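Local coordinates for protein thermostable carboxypeptidase 1 (Pyrococcus furiosus, PDB 1KA2) that releases amino acids one after another from the C-terminus of peptides with broad specificity, acting as a cobalt-dependent homodimeric metallocarboxypeptidase of the M32 family, at residues L90-R95 and L159-E164; G150-P155 and G166-D171; R198-E203 and P335-L340. All coordinates share one frame; numbering follows the deposited sequence.

Contact 1 of 3, residues L90-R95 and L159-E164; sequences LDRSIR and LLDLYE
Arg-92 reaches from helix 81-99 to the last turn of helix 155-163 and grips Asp-161 by both its backbone and its side chain. NH2 gives the straighter bond, 2.8 Å to Asp-161 O at an N-H...O angle of 160°, lying in the carbonyl plane. NH1 shares that oxygen through a longer, more bent bond of 3.3 Å and also forms a salt bridge with Asp-161 OD2 at 3.2 Å. The carboxylate is met from above its plane, with the two flat groups turned 76° against each other. An extended arginine chain, its CG anti to the backbone N (chi1 175°), spans helices whose nearest CA atoms, Arg-92 CA and Leu-162 CA, are 9.9 Å apart. The other carboxylate oxygen, OD1, is held by Arg-168 and probably by the amide of Gly-166, so Asp-161 stands between two arginines, which would probably favour its charged form. Only 141 Å² is buried, and little apolar packing is added. Behind this polar bridge, Leu-90 and Ile-94 seat helix 81-99 on Phe-66 of helix 64-74, while Leu-160 packs on Pro-421 of helix 421-440.

Contact 2 of 3, residues G150-P155 and G166-D171; sequences GYEEEP and GLRTRD
Glu-152 crosses Arg-168 at about a right angle, its OE2 lying 3.8 Å from the arginine CD. Its OE1 stays 4.2 Å from Arg-168 NH1, beyond a salt bridge, and the two planar groups are 79° apart. The arginine has a stronger partner in Asp-161, and its NE bonds to Leu-167 O at 2.9 Å, from above that carbonyl's plane. Glu-153 follows, bent at chi2, and makes a long salt bridge, 3.7 Å from OE2 to Arg-170 NH1. Both partners are exposed and also touch a crystal neighbour, so the lattice may influence this pair. In Glu-154, CG anti to the carbonyl carbon (chi1 -60°) and the extended chain beyond it bring the carboxylate to Thr-169. There it lies across the methyl, with OE2 at 3.1 Å and OE1 at 3.2 Å from Thr-169 CG2, a tight fit, while OE2 forms a salt bridge with Arg-371. Replacing Glu-154 by alanine is likely to leave Arg-371 without this carboxylate and open a gap over the threonine methyl. No hydrogen bond runs directly between the segments; Asp-157 links them instead, one carboxylate oxygen taking the amide of Glu-154 and the other that of Thr-169. At the start of helix 169-192, Arg-168 is the N-cap residue, and Asp-171 OD2 accepts its backbone N at 2.8 Å, as in one half of a capping box. The contact thus brings the loop between helices 132-149 and 155-163 against the beginning of helix 169-192, with Thr-169 resting on Tyr-156 and Leu-160 of helix 155-163, and with helix 359-375 meeting Pro-155 through Val-374 and Thr-169 through Arg-371.

Contact 3 of 3, residues R198-E203 and P335-L340; sequences REHPLE and PEDVYL
His-200 lays one face of its imidazole over the backbone carbonyl of Asp-337, where a loop that closes in a 3-10 turn docks on the first turns of helix 335-342. Asp-337 O sits 3.3 Å from His-200 CE1 and 3.4 Å from NE2, but the angle at NE2 is too poor for a hydrogen bond, so the oxygen meets the ring over its face. On the opposite face rests Pro-201 CD, and the imidazole is sandwiched between its own chain and the helix. CG anti to the backbone N (chi1 -163°) carries the ring across to that helix. The carboxylate of Asp-337 stands at the ring edge, OD2 in the ring plane and 3.9 Å from CE1, with carboxylate and ring planes inclined by 61°. Its other oxygen, OD1, accepts the amide of Thr-334 just before the helix, which is likely to restrain its rotation. Leu-202, within the 3-10 turn closed by Glu-203 N to His-200 O, adds the apolar part. It also touches Tyr-333, in the loop before the helix, and Tyr-341 on it. Val-338 points mainly the other way, onto Val-316 and Leu-323 of helix 313-326, and packs there. Leucine and valine meet loosely at their branches, Leu-202 CD1 lying 4.5 Å from Val-338 CG2.

Overall arrangement
Contacts 1 and 2 form one neighbourhood, their centres about 12 Å apart, and their segments alternate along the chain. Helix 155-163 and the helix after it, 169-192, tie them together through Asp-161, whose OD1 lies 2.7 Å from Arg-168 NH2 in a salt bridge; Leu-160 packs on the same turn. Contact 3 comes later in the sequence and lies on the opposite side of the chain's centre, about 43 Å from contact 1 and 42 Å from contact 2, centre to centre. It joins the loop after helix 169-192 to helix 335-342. All three join helices and loops of this largely helical M32 fold, away from the HEXXH metal site.

Contact 1 of 3, residues L90-R95 and L159-E164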
loop_
_atom_site.group_PDB
_atom_site.type_symbol
_atom_site.label_atom_id
_atom_site.label_comp_id
_atom_site.label_asym_id
_atom_site.label_seq_id
_atom_site.Cartn_x
_atom_site.Cartn_y
_atom_site.Cartn_z
ATOM N N LEU A 90 -13.507 -9.787 21.319
ATOM C CA LEU A 90 -13.730 -8.362 21.498
ATOM C C LEU A 90 -13.693 -7.948 22.962
ATOM O O LEU A 90 -13.270 -6.836 23.281
ATOM C CB LEU A 90 -15.057 -7.936 20.845
ATOM C CG LEU A 90 -15.044 -7.957 19.305
ATOM C CD1 LEU A 90 -16.413 -7.572 18.778
ATOM C CD2 LEU A 90 -13.989 -6.988 18.776
ATOM N N ASP A 91 -14.116 -8.832 23.861
ATOM C CA ASP A 91 -14.091 -8.481 25.282
ATOM C C ASP A 91 -12.636 -8.323 25.727
ATOM O O ASP A 91 -12.301 -7.392 26.454
ATOM C CB ASP A 91 -14.792 -9.548 26.131
ATOM C CG ASP A 91 -14.870 -9.160 27.601
ATOM O OD1 ASP A 91 -14.364 -9.928 28.446
ATOM O OD2 ASP A 91 -15.430 -8.081 27.907
ATOM N N ARG A 92 -11.772 -9.217 25.263
ATOM C CA ARG A 92 -10.352 -9.152 25.603
ATOM C C ARG A 92 -9.700 -7.875 25.059
ATOM O O ARG A 92 -8.839 -7.279 25.718
ATOM C CB ARG A 92 -9.630 -10.377 25.051
ATOM C CG ARG A 92 -8.120 -10.376 25.233
ATOM C CD ARG A 92 -7.489 -11.592 24.563
ATOM N NE ARG A 92 -6.067 -11.391 24.291
ATOM C CZ ARG A 92 -5.089 -11.532 25.181
ATOM N NH1 ARG A 92 -5.356 -11.892 26.433
ATOM N NH2 ARG A 92 -3.836 -11.296 24.812
ATOM N N SER A 93 -10.112 -7.448 23.866
ATOM C CA SER A 93 -9.548 -6.245 23.262
ATOM C C SER A 93 -9.979 -4.989 23.993
ATOM O O SER A 93 -9.149 -4.146 24.325
ATOM C CB SER A 93 -9.962 -6.124 21.798
ATOM O OG SER A 93 -9.420 -7.167 21.020
ATOM N N ILE A 94 -11.283 -4.852 24.221
ATOM C CA ILE A 94 -11.807 -3.688 24.918
ATOM C C ILE A 94 -11.185 -3.628 26.304
ATOM O O ILE A 94 -10.837 -2.555 26.789
ATOM C CB ILE A 94 -13.337 -3.757 25.046
ATOM C CG1 ILE A 94 -13.967 -3.567 23.664
ATOM C CG2 ILE A 94 -13.838 -2.712 26.052
ATOM C CD1 ILE A 94 -15.482 -3.718 23.648
ATOM N N ARG A 95 -11.035 -4.792 26.922
ATOM C CA ARG A 95 -10.441 -4.885 28.247
ATOM C C ARG A 95 -9.002 -4.383 28.190
ATOM O O ARG A 95 -8.637 -3.435 28.883
ATOM C CB ARG A 95 -10.463 -6.338 28.744
ATOM C CG ARG A 95 -10.411 -6.461 30.265
ATOM C CD ARG A 95 -10.245 -7.901 30.747
ATOM N NE ARG A 95 -8.849 -8.338 30.717
ATOM C CZ ARG A 95 -7.889 -7.829 31.485
ATOM N NH1 ARG A 95 -8.165 -6.860 32.351
ATOM N NH2 ARG A 95 -6.648 -8.290 31.386
ATOM N N LEU A 159 2.133 -9.657 31.584
ATOM C CA LEU A 159 2.842 -9.302 30.353
ATOM C C LEU A 159 2.777 -10.474 29.377
ATOM O O LEU A 159 2.561 -10.304 28.171
ATOM C CB LEU A 159 4.297 -8.944 30.676
ATOM C CG LEU A 159 4.424 -7.781 31.669
ATOM C CD1 LEU A 159 5.890 -7.513 31.982
ATOM C CD2 LEU A 159 3.765 -6.536 31.086
ATOM N N LEU A 160 2.945 -11.669 29.924
ATOM C CA LEU A 160 2.910 -12.903 29.158
ATOM C C LEU A 160 1.534 -13.040 28.501
ATOM O O LEU A 160 1.429 -13.337 27.308
ATOM C CB LEU A 160 3.171 -14.072 30.110
ATOM C CG LEU A 160 4.213 -15.152 29.810
ATOM C CD1 LEU A 160 5.402 -14.583 29.040
ATOM C CD2 LEU A 160 4.653 -15.768 31.142
ATOM N N ASP A 161 0.487 -12.804 29.288
ATOM C CA ASP A 161 -0.896 -12.901 28.813
ATOM C C ASP A 161 -1.195 -11.847 27.763
ATOM O O ASP A 161 -2.146 -11.980 26.984
ATOM C CB ASP A 161 -1.886 -12.709 29.963
ATOM C CG ASP A 161 -3.335 -12.752 29.492
ATOM O OD1 ASP A 161 -3.853 -13.867 29.264
ATOM O OD2 ASP A 161 -3.949 -11.675 29.335
ATOM N N LEU A 162 -0.390 -10.789 27.773
ATOM C CA LEU A 162 -0.534 -9.693 26.825
ATOM C C LEU A 162 -0.150 -10.176 25.431
ATOM O O LEU A 162 -0.780 -9.803 24.447
ATOM C CB LEU A 162 0.391 -8.530 27.211
ATOM C CG LEU A 162 -0.007 -7.091 26.858
ATOM C CD1 LEU A 162 1.249 -6.214 26.827
ATOM C CD2 LEU A 162 -0.712 -7.045 25.518
ATOM N N TYR A 163 0.882 -11.009 25.357
ATOM C CA TYR A 163 1.376 -11.506 24.076
ATOM C C TYR A 163 0.935 -12.908 23.693
ATOM O O TYR A 163 1.124 -13.327 22.550
ATOM C CB TYR A 163 2.901 -11.436 24.057
ATOM C CG TYR A 163 3.412 -10.042 24.294
ATOM C CD1 TYR A 163 3.884 -9.654 25.544
ATOM C CD2 TYR A 163 3.368 -9.085 23.276
ATOM C CE1 TYR A 163 4.301 -8.344 25.782
ATOM C CE2 TYR A 163 3.780 -7.769 23.504
ATOM C CZ TYR A 163 4.244 -7.409 24.759
ATOM O OH TYR A 163 4.649 -6.114 24.990
ATOM N N GLU A 164 0.378 -13.640 24.650
ATOM C CA GLU A 164 -0.099 -14.992 24.397
ATOM C C GLU A 164 -1.288 -15.244 25.331
ATOM O O GLU A 164 -1.126 -15.654 26.491
ATOM C CB GLU A 164 1.023 -16.004 24.643
ATOM C CG GLU A 164 0.681 -17.455 24.273
ATOM C CD GLU A 164 0.566 -17.705 22.770
ATOM O OE1 GLU A 164 1.102 -16.895 21.987
ATOM O OE2 GLU A 164 -0.041 -18.728 22.366
#

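Contact 2 of 3, residues G150-P155 and G166-D171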
loop_
_atom_site.group_PDB
_atom_site.type_symbol
_atom_site.label_atom_id
_atom_site.label_comp_id
_atom_site.label_asym_id
_atom_site.label_seq_id
_atom_site.Cartn_x
_atom_site.Cartn_y
_atom_site.Cartn_z
ATOM N N GLY A 150 -3.462 -6.417 35.576
ATOM C CA GLY A 150 -3.965 -7.266 36.641
ATOM C C GLY A 150 -3.377 -8.655 36.490
ATOM O O GLY A 150 -3.040 -9.055 35.377
ATOM N N TYR A 151 -3.253 -9.391 37.590
ATOM C CA TYR A 151 -2.680 -10.739 37.550
ATOM C C TYR A 151 -2.909 -11.484 38.861
ATOM O O TYR A 151 -2.938 -10.877 39.930
ATOM C CB TYR A 151 -1.182 -10.636 37.280
ATOM C CG TYR A 151 -0.478 -9.704 38.241
ATOM C CD1 TYR A 151 -0.003 -10.165 39.472
ATOM C CD2 TYR A 151 -0.321 -8.349 37.938
ATOM C CE1 TYR A 151 0.611 -9.295 40.381
ATOM C CE2 TYR A 151 0.289 -7.471 38.837
ATOM C CZ TYR A 151 0.752 -7.953 40.058
ATOM O OH TYR A 151 1.344 -7.095 40.962
ATOM N N GLU A 152 -3.057 -12.802 38.787
ATOM C CA GLU A 152 -3.277 -13.588 39.997
ATOM C C GLU A 152 -1.987 -13.876 40.758
ATOM O O GLU A 152 -1.772 -13.358 41.852
ATOM C CB GLU A 152 -4.003 -14.905 39.660
ATOM C CG GLU A 152 -3.105 -16.088 39.303
ATOM C CD GLU A 152 -3.538 -16.821 38.044
ATOM O OE1 GLU A 152 -4.585 -16.461 37.457
ATOM O OE2 GLU A 152 -2.819 -17.767 37.641
ATOM N N GLU A 153 -1.114 -14.678 40.158
ATOM C CA GLU A 153 0.143 -15.077 40.781
ATOM C C GLU A 153 1.250 -14.034 40.715
ATOM O O GLU A 153 1.534 -13.347 41.700
ATOM C CB GLU A 153 0.621 -16.390 40.153
ATOM C CG GLU A 153 1.784 -17.067 40.873
ATOM C CD GLU A 153 1.391 -17.637 42.231
ATOM O OE1 GLU A 153 0.187 -17.595 42.578
ATOM O OE2 GLU A 153 2.289 -18.133 42.949
ATOM N N GLU A 154 1.868 -13.913 39.545
ATOM C CA GLU A 154 2.966 -12.967 39.325
ATOM C C GLU A 154 2.623 -11.832 38.374
ATOM O O GLU A 154 1.739 -11.957 37.526
ATOM C CB GLU A 154 4.176 -13.668 38.723
ATOM C CG GLU A 154 4.776 -14.765 39.532
ATOM C CD GLU A 154 5.769 -15.548 38.710
ATOM O OE1 GLU A 154 6.635 -14.912 38.078
ATOM O OE2 GLU A 154 5.684 -16.792 38.691
ATOM N N PRO A 155 3.345 -10.707 38.495
ATOM C CA PRO A 155 3.125 -9.545 37.633
ATOM C C PRO A 155 3.512 -9.934 36.205
ATOM O O PRO A 155 2.936 -9.449 35.238
ATOM C CB PRO A 155 4.077 -8.499 38.211
ATOM C CG PRO A 155 4.186 -8.890 39.654
ATOM C CD PRO A 155 4.293 -10.385 39.576
ATOM N N GLY A 166 -3.877 -16.171 27.730
ATOM C CA GLY A 166 -3.927 -17.300 28.643
ATOM C C GLY A 166 -2.594 -17.868 29.104
ATOM O O GLY A 166 -2.567 -18.799 29.920
ATOM N N LEU A 167 -1.487 -17.333 28.595
ATOM C CA LEU A 167 -0.174 -17.827 28.998
ATOM C C LEU A 167 0.127 -17.331 30.420
ATOM O O LEU A 167 -0.189 -16.189 30.774
ATOM C CB LEU A 167 0.902 -17.346 28.015
ATOM C CG LEU A 167 2.250 -18.069 28.098
ATOM C CD1 LEU A 167 2.053 -19.549 27.779
ATOM C CD2 LEU A 167 3.242 -17.450 27.120
ATOM N N ARG A 168 0.713 -18.199 31.239
ATOM C CA ARG A 168 1.036 -17.847 32.622
ATOM C C ARG A 168 2.510 -18.108 32.852
ATOM O O ARG A 168 3.125 -18.859 32.103
ATOM C CB ARG A 168 0.220 -18.696 33.614
ATOM C CG ARG A 168 -1.293 -18.489 33.611
ATOM C CD ARG A 168 -1.677 -17.106 34.099
ATOM N NE ARG A 168 -2.021 -16.222 32.991
ATOM C CZ ARG A 168 -3.262 -15.902 32.638
ATOM N NH1 ARG A 168 -4.295 -16.384 33.311
ATOM N NH2 ARG A 168 -3.469 -15.107 31.594
ATOM N N THR A 169 3.075 -17.489 33.884
ATOM C CA THR A 169 4.483 -17.689 34.184
ATOM C C THR A 169 4.730 -19.169 34.473
ATOM O O THR A 169 5.724 -19.739 34.021
ATOM C CB THR A 169 4.934 -16.838 35.404
ATOM O OG1 THR A 169 4.739 -15.446 35.118
ATOM C CG2 THR A 169 6.417 -17.076 35.710
ATOM N N ARG A 170 3.806 -19.792 35.207
ATOM C CA ARG A 170 3.912 -21.208 35.564
ATOM C C ARG A 170 4.017 -22.052 34.302
ATOM O O ARG A 170 4.757 -23.025 34.266
ATOM C CB ARG A 170 2.694 -21.646 36.393
ATOM C CG ARG A 170 2.309 -20.658 37.498
ATOM C CD ARG A 170 1.170 -21.188 38.373
ATOM N NE ARG A 170 1.613 -22.245 39.283
ATOM C CZ ARG A 170 2.434 -22.053 40.316
ATOM N NH1 ARG A 170 2.906 -20.841 40.579
ATOM N NH2 ARG A 170 2.786 -23.074 41.090
ATOM N N ASP A 171 3.273 -21.677 33.264
ATOM C CA ASP A 171 3.332 -22.399 31.996
ATOM C C ASP A 171 4.774 -22.379 31.472
ATOM O O ASP A 171 5.381 -23.422 31.219
ATOM C CB ASP A 171 2.427 -21.735 30.950
ATOM C CG ASP A 171 0.946 -21.958 31.211
ATOM O OD1 ASP A 171 0.500 -23.120 31.202
ATOM O OD2 ASP A 171 0.221 -20.967 31.413
#

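Contact 3 of 3, residues R198-E203 and P335-L340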
loop_
_atom_site.group_PDB
_atom_site.type_symbol
_atom_site.label_atom_id
_atom_site.label_comp_id
_atom_site.label_asym_id
_atom_site.label_seq_id
_atom_site.Cartn_x
_atom_site.Cartn_y
_atom_site.Cartn_z
ATOM N N ARG A 198 29.692 -27.959 12.962
ATOM C CA ARG A 198 29.366 -26.668 13.541
ATOM C C ARG A 198 29.367 -25.583 12.475
ATOM O O ARG A 198 28.982 -24.442 12.735
ATOM C CB ARG A 198 30.371 -26.314 14.635
ATOM C CG ARG A 198 30.329 -27.211 15.861
ATOM C CD ARG A 198 31.119 -26.552 16.976
ATOM N NE ARG A 198 31.043 -27.264 18.242
ATOM C CZ ARG A 198 31.349 -26.710 19.411
ATOM N NH1 ARG A 198 31.743 -25.444 19.456
ATOM N NH2 ARG A 198 31.269 -27.418 20.532
ATOM N N GLU A 199 29.806 -25.948 11.275
ATOM C CA GLU A 199 29.859 -25.018 10.152
ATOM C C GLU A 199 29.923 -25.808 8.852
ATOM O O GLU A 199 30.113 -27.025 8.868
ATOM C CB GLU A 199 31.086 -24.116 10.267
ATOM C CG GLU A 199 32.393 -24.875 10.241
ATOM C CD GLU A 199 33.595 -23.965 10.367
ATOM O OE1 GLU A 199 34.731 -24.489 10.364
ATOM O OE2 GLU A 199 33.401 -22.731 10.470
ATOM N N HIS A 200 29.759 -25.117 7.727
ATOM C CA HIS A 200 29.790 -25.765 6.426
ATOM C C HIS A 200 30.319 -24.780 5.386
ATOM O O HIS A 200 30.044 -23.581 5.463
ATOM C CB HIS A 200 28.384 -26.223 6.034
ATOM C CG HIS A 200 28.364 -27.228 4.927
ATOM N ND1 HIS A 200 28.492 -28.582 5.150
ATOM C CD2 HIS A 200 28.301 -27.072 3.584
ATOM C CE1 HIS A 200 28.512 -29.217 3.991
ATOM N NE2 HIS A 200 28.400 -28.323 3.026
ATOM N N PRO A 201 31.088 -25.270 4.397
ATOM C CA PRO A 201 31.624 -24.365 3.373
ATOM C C PRO A 201 30.549 -23.653 2.543
ATOM O O PRO A 201 30.783 -22.564 2.017
ATOM C CB PRO A 201 32.529 -25.282 2.536
ATOM C CG PRO A 201 31.903 -26.639 2.701
ATOM C CD PRO A 201 31.549 -26.653 4.173
ATOM N N LEU A 202 29.371 -24.263 2.443
ATOM C CA LEU A 202 28.265 -23.682 1.692
ATOM C C LEU A 202 27.826 -22.324 2.266
ATOM O O LEU A 202 27.153 -21.543 1.592
ATOM C CB LEU A 202 27.084 -24.658 1.656
ATOM C CG LEU A 202 27.197 -25.771 0.608
ATOM C CD1 LEU A 202 26.057 -26.779 0.762
ATOM C CD2 LEU A 202 27.180 -25.140 -0.786
ATOM N N GLU A 203 28.224 -22.048 3.505
ATOM C CA GLU A 203 27.896 -20.780 4.150
ATOM C C GLU A 203 28.630 -19.629 3.476
ATOM O O GLU A 203 28.179 -18.483 3.527
ATOM C CB GLU A 203 28.301 -20.786 5.623
ATOM C CG GLU A 203 27.647 -21.841 6.474
ATOM C CD GLU A 203 27.842 -21.570 7.952
ATOM O OE1 GLU A 203 27.463 -22.436 8.766
ATOM O OE2 GLU A 203 28.363 -20.485 8.301
ATOM N N PRO A 335 23.644 -33.887 -2.175
ATOM C CA PRO A 335 22.451 -33.634 -1.362
ATOM C C PRO A 335 22.674 -33.819 0.145
ATOM O O PRO A 335 21.955 -33.226 0.957
ATOM C CB PRO A 335 21.412 -34.606 -1.940
ATOM C CG PRO A 335 22.235 -35.644 -2.631
ATOM C CD PRO A 335 23.347 -34.854 -3.242
ATOM N N GLU A 336 23.658 -34.640 0.516
ATOM C CA GLU A 336 23.966 -34.851 1.934
ATOM C C GLU A 336 24.668 -33.592 2.429
ATOM O O GLU A 336 24.490 -33.171 3.569
ATOM C CB GLU A 336 24.888 -36.064 2.138
ATOM C CG GLU A 336 24.205 -37.300 2.729
ATOM C CD GLU A 336 23.704 -37.101 4.160
ATOM O OE1 GLU A 336 24.520 -36.777 5.050
ATOM O OE2 GLU A 336 22.488 -37.281 4.397
ATOM N N ASP A 337 25.471 -32.998 1.557
ATOM C CA ASP A 337 26.183 -31.774 1.888
ATOM C C ASP A 337 25.167 -30.682 2.184
ATOM O O ASP A 337 25.366 -29.861 3.075
ATOM C CB ASP A 337 27.072 -31.340 0.720
ATOM C CG ASP A 337 28.445 -31.983 0.758
ATOM O OD1 ASP A 337 29.108 -32.026 -0.301
ATOM O OD2 ASP A 337 28.864 -32.428 1.848
ATOM N N VAL A 338 24.077 -30.676 1.425
ATOM C CA VAL A 338 23.037 -29.682 1.622
ATOM C C VAL A 338 22.311 -30.013 2.912
ATOM O O VAL A 338 21.955 -29.118 3.679
ATOM C CB VAL A 338 22.030 -29.659 0.444
ATOM C CG1 VAL A 338 20.955 -28.608 0.703
ATOM C CG2 VAL A 338 22.766 -29.349 -0.871
ATOM N N TYR A 339 22.104 -31.303 3.160
ATOM C CA TYR A 339 21.433 -31.710 4.382
ATOM C C TYR A 339 22.206 -31.236 5.614
ATOM O O TYR A 339 21.663 -30.498 6.433
ATOM C CB TYR A 339 21.273 -33.228 4.463
ATOM C CG TYR A 339 20.527 -33.635 5.707
ATOM C CD1 TYR A 339 19.144 -33.490 5.789
ATOM C CD2 TYR A 339 21.209 -34.082 6.840
ATOM C CE1 TYR A 339 18.455 -33.776 6.970
ATOM C CE2 TYR A 339 20.532 -34.366 8.028
ATOM C CZ TYR A 339 19.159 -34.212 8.088
ATOM O OH TYR A 339 18.486 -34.481 9.262
ATOM N N LEU A 340 23.463 -31.660 5.749
ATOM C CA LEU A 340 24.282 -31.271 6.899
ATOM C C LEU A 340 24.316 -29.746 7.059
ATOM O O LEU A 340 24.293 -29.220 8.169
ATOM C CB LEU A 340 25.709 -31.825 6.749
ATOM C CG LEU A 340 25.855 -33.360 6.733
ATOM C CD1 LEU A 340 27.296 -33.738 6.412
ATOM C CD2 LEU A 340 25.438 -33.952 8.084
#